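Long-range contact in uncharacterized protein (PDB 4ID2), which is of unknown function but belongs to the DUF4738 family and adopts a fold resembling a beta barrel: residues A[31-36]-A[48-53]. Sequence-based numbering, arbitrary orientation. Where two conformers were deposited one is given.
Sequences TSKSET and LVSRTP
T31 lays its CG2 methyl against the ring of P53, 4.0 Å from CD, and against the CG2 of T52. S32 does more: its carbonyl O takes the backbone N-H of R51 (O to N 2.8 Å), and its hydroxyl sits over the centre of one guanidinium face of R51, OG 3.2 Å from CZ. A bend at chi3 (75°) folds the arginine back over that oxygen, while its NH1 and NH2 reach the carbonyl oxygens of Q30 and E109. A leucine in place of R51 would probably leave both carbonyls without their donor and uncover the S32 hydroxyl. K33, at a non-hydrogen-bonded pair with S50, runs extended until chi4 (86°) turns NZ beside both L48 methyls and into a weak, 3.5 Å hydrogen bond with S50 OG. S34 and V49 form the hydrogen-bonded pair: S34 N to V49 O is 3.0 Å, V49 N to S34 O 2.9 Å, the latter nearly straight at 173°. E35, opposite L48 and on the same face as K33, brings OE1 to 3.6 Å from L48 CB. Together these pairs join the two strands of an antiparallel beta hairpin, 33-40 and 43-53. Strand 67-79 flanks 43-53 on its other edge, with V49 packing on I73 and L75, whereas S34, E35 and T36 pair antiparallel with a strand of the second subunit, carrying the sheet across the interface.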
loop_
_atom_site.group_PDB
_atom_site.type_symbol
_atom_site.label_atom_id
_atom_site.label_comp_id
_atom_site.label_asym_id
_atom_site.label_seq_id
_atom_site.Cartn_x
_atom_site.Cartn_y
_atom_site.Cartn_z
ATOM N N THR A 31 11.555 -10.269 -24.638
ATOM C CA THR A 31 10.408 -9.658 -25.312
ATOM C C THR A 31 9.100 -10.351 -24.899
ATOM O O THR A 31 8.862 -11.477 -25.346
ATOM C CB THR A 31 10.569 -9.745 -26.838
ATOM O OG1 THR A 31 10.721 -11.114 -27.205
ATOM C CG2 THR A 31 11.745 -8.935 -27.356
ATOM N N SER A 32 8.257 -9.706 -24.068
ATOM C CA SER A 32 6.954 -10.279 -23.687
ATOM C C SER A 32 5.884 -9.748 -24.621
ATOM O O SER A 32 5.971 -8.608 -25.073
ATOM C CB SER A 32 6.595 -9.971 -22.236
ATOM O OG SER A 32 6.733 -8.591 -21.958
ATOM N N LYS A 33 4.874 -10.569 -24.905
ATOM C CA LYS A 33 3.793 -10.216 -25.817
ATOM C C LYS A 33 2.502 -10.932 -25.405
ATOM O O LYS A 33 2.570 -12.068 -24.939
ATOM C CB LYS A 33 4.220 -10.630 -27.232
ATOM C CG LYS A 33 3.304 -10.234 -28.374
ATOM C CD LYS A 33 3.967 -10.636 -29.697
ATOM C CE LYS A 33 3.068 -10.556 -30.910
ATOM N NZ LYS A 33 3.050 -9.198 -31.518
ATOM N N SER A 34 1.341 -10.281 -25.562
ATOM C CA SER A 34 0.055 -10.929 -25.276
ATOM C C SER A 34 -1.080 -10.222 -26.000
ATOM O O SER A 34 -1.004 -9.023 -26.259
ATOM C CB SER A 34 -0.234 -11.005 -23.781
ATOM O OG SER A 34 -0.313 -9.724 -23.186
ATOM N N GLU A 35 -2.100 -11.000 -26.363
ATOM C CA GLU A 35 -3.291 -10.558 -27.087
ATOM C C GLU A 35 -4.492 -10.857 -26.192
ATOM O O GLU A 35 -4.622 -11.990 -25.742
ATOM C CB GLU A 35 -3.364 -11.290 -28.455
ATOM C CG GLU A 35 -4.719 -11.335 -29.154
ATOM C CD GLU A 35 -5.254 -10.057 -29.770
ATOM O OE1 GLU A 35 -4.690 -8.973 -29.502
ATOM O OE2 GLU A 35 -6.252 -10.143 -30.522
ATOM N N THR A 36 -5.351 -9.858 -25.926
ATOM C CA THR A 36 -6.523 -10.022 -25.065
ATOM C C THR A 36 -7.795 -9.618 -25.793
ATOM O O THR A 36 -7.849 -8.540 -26.381
ATOM C CB THR A 36 -6.374 -9.198 -23.776
ATOM O OG1 THR A 36 -5.117 -9.504 -23.181
ATOM C CG2 THR A 36 -7.478 -9.485 -22.767
ATOM N N LEU A 48 -3.602 -5.887 -28.297
ATOM C CA LEU A 48 -2.282 -6.494 -28.456
ATOM C C LEU A 48 -1.274 -5.618 -27.733
ATOM O O LEU A 48 -1.247 -4.408 -27.982
ATOM C CB LEU A 48 -1.928 -6.636 -29.948
ATOM C CG LEU A 48 -0.538 -7.222 -30.265
ATOM C CD1 LEU A 48 -0.444 -8.691 -29.865
ATOM C CD2 LEU A 48 -0.201 -7.059 -31.743
ATOM N N VAL A 49 -0.467 -6.216 -26.835
ATOM C CA VAL A 49 0.567 -5.494 -26.099
ATOM C C VAL A 49 1.902 -6.174 -26.368
ATOM O O VAL A 49 1.988 -7.392 -26.277
ATOM C CB VAL A 49 0.272 -5.389 -24.588
ATOM C CG1 VAL A 49 1.345 -4.558 -23.902
ATOM C CG2 VAL A 49 -1.091 -4.757 -24.347
ATOM N N SER A 50 2.935 -5.392 -26.736
ATOM C CA SER A 50 4.260 -5.925 -27.052
ATOM C C SER A 50 5.340 -5.150 -26.346
ATOM O O SER A 50 5.509 -3.967 -26.632
ATOM C CB SER A 50 4.518 -5.861 -28.557
ATOM O OG SER A 50 3.547 -6.591 -29.285
ATOM N N ARG A 51 6.097 -5.811 -25.449
ATOM C CA ARG A 51 7.221 -5.184 -24.769
ATOM C C ARG A 51 8.500 -5.596 -25.459
ATOM O O ARG A 51 8.693 -6.777 -25.734
ATOM C CB ARG A 51 7.274 -5.583 -23.301
ATOM C CG ARG A 51 8.276 -4.777 -22.477
ATOM C CD ARG A 51 8.396 -5.366 -21.096
ATOM N NE ARG A 51 9.186 -6.594 -21.127
ATOM C CZ ARG A 51 9.193 -7.532 -20.182
ATOM N NH1 ARG A 51 9.934 -8.619 -20.327
ATOM N NH2 ARG A 51 8.458 -7.390 -19.081
ATOM N N THR A 52 9.359 -4.630 -25.772
ATOM C CA THR A 52 10.655 -4.904 -26.372
ATOM C C THR A 52 11.675 -3.971 -25.758
ATOM O O THR A 52 11.309 -2.866 -25.336
ATOM C CB THR A 52 10.629 -4.750 -27.908
ATOM O OG1 THR A 52 10.260 -3.408 -28.235
ATOM C CG2 THR A 52 9.697 -5.750 -28.593
ATOM N N PRO A 53 12.959 -4.371 -25.702
ATOM C CA PRO A 53 13.976 -3.435 -25.210
ATOM C C PRO A 53 14.109 -2.259 -26.170
ATOM O O PRO A 53 14.029 -2.451 -27.389
ATOM C CB PRO A 53 15.263 -4.277 -25.155
ATOM C CG PRO A 53 14.865 -5.669 -25.458
ATOM C CD PRO A 53 13.567 -5.630 -26.172
#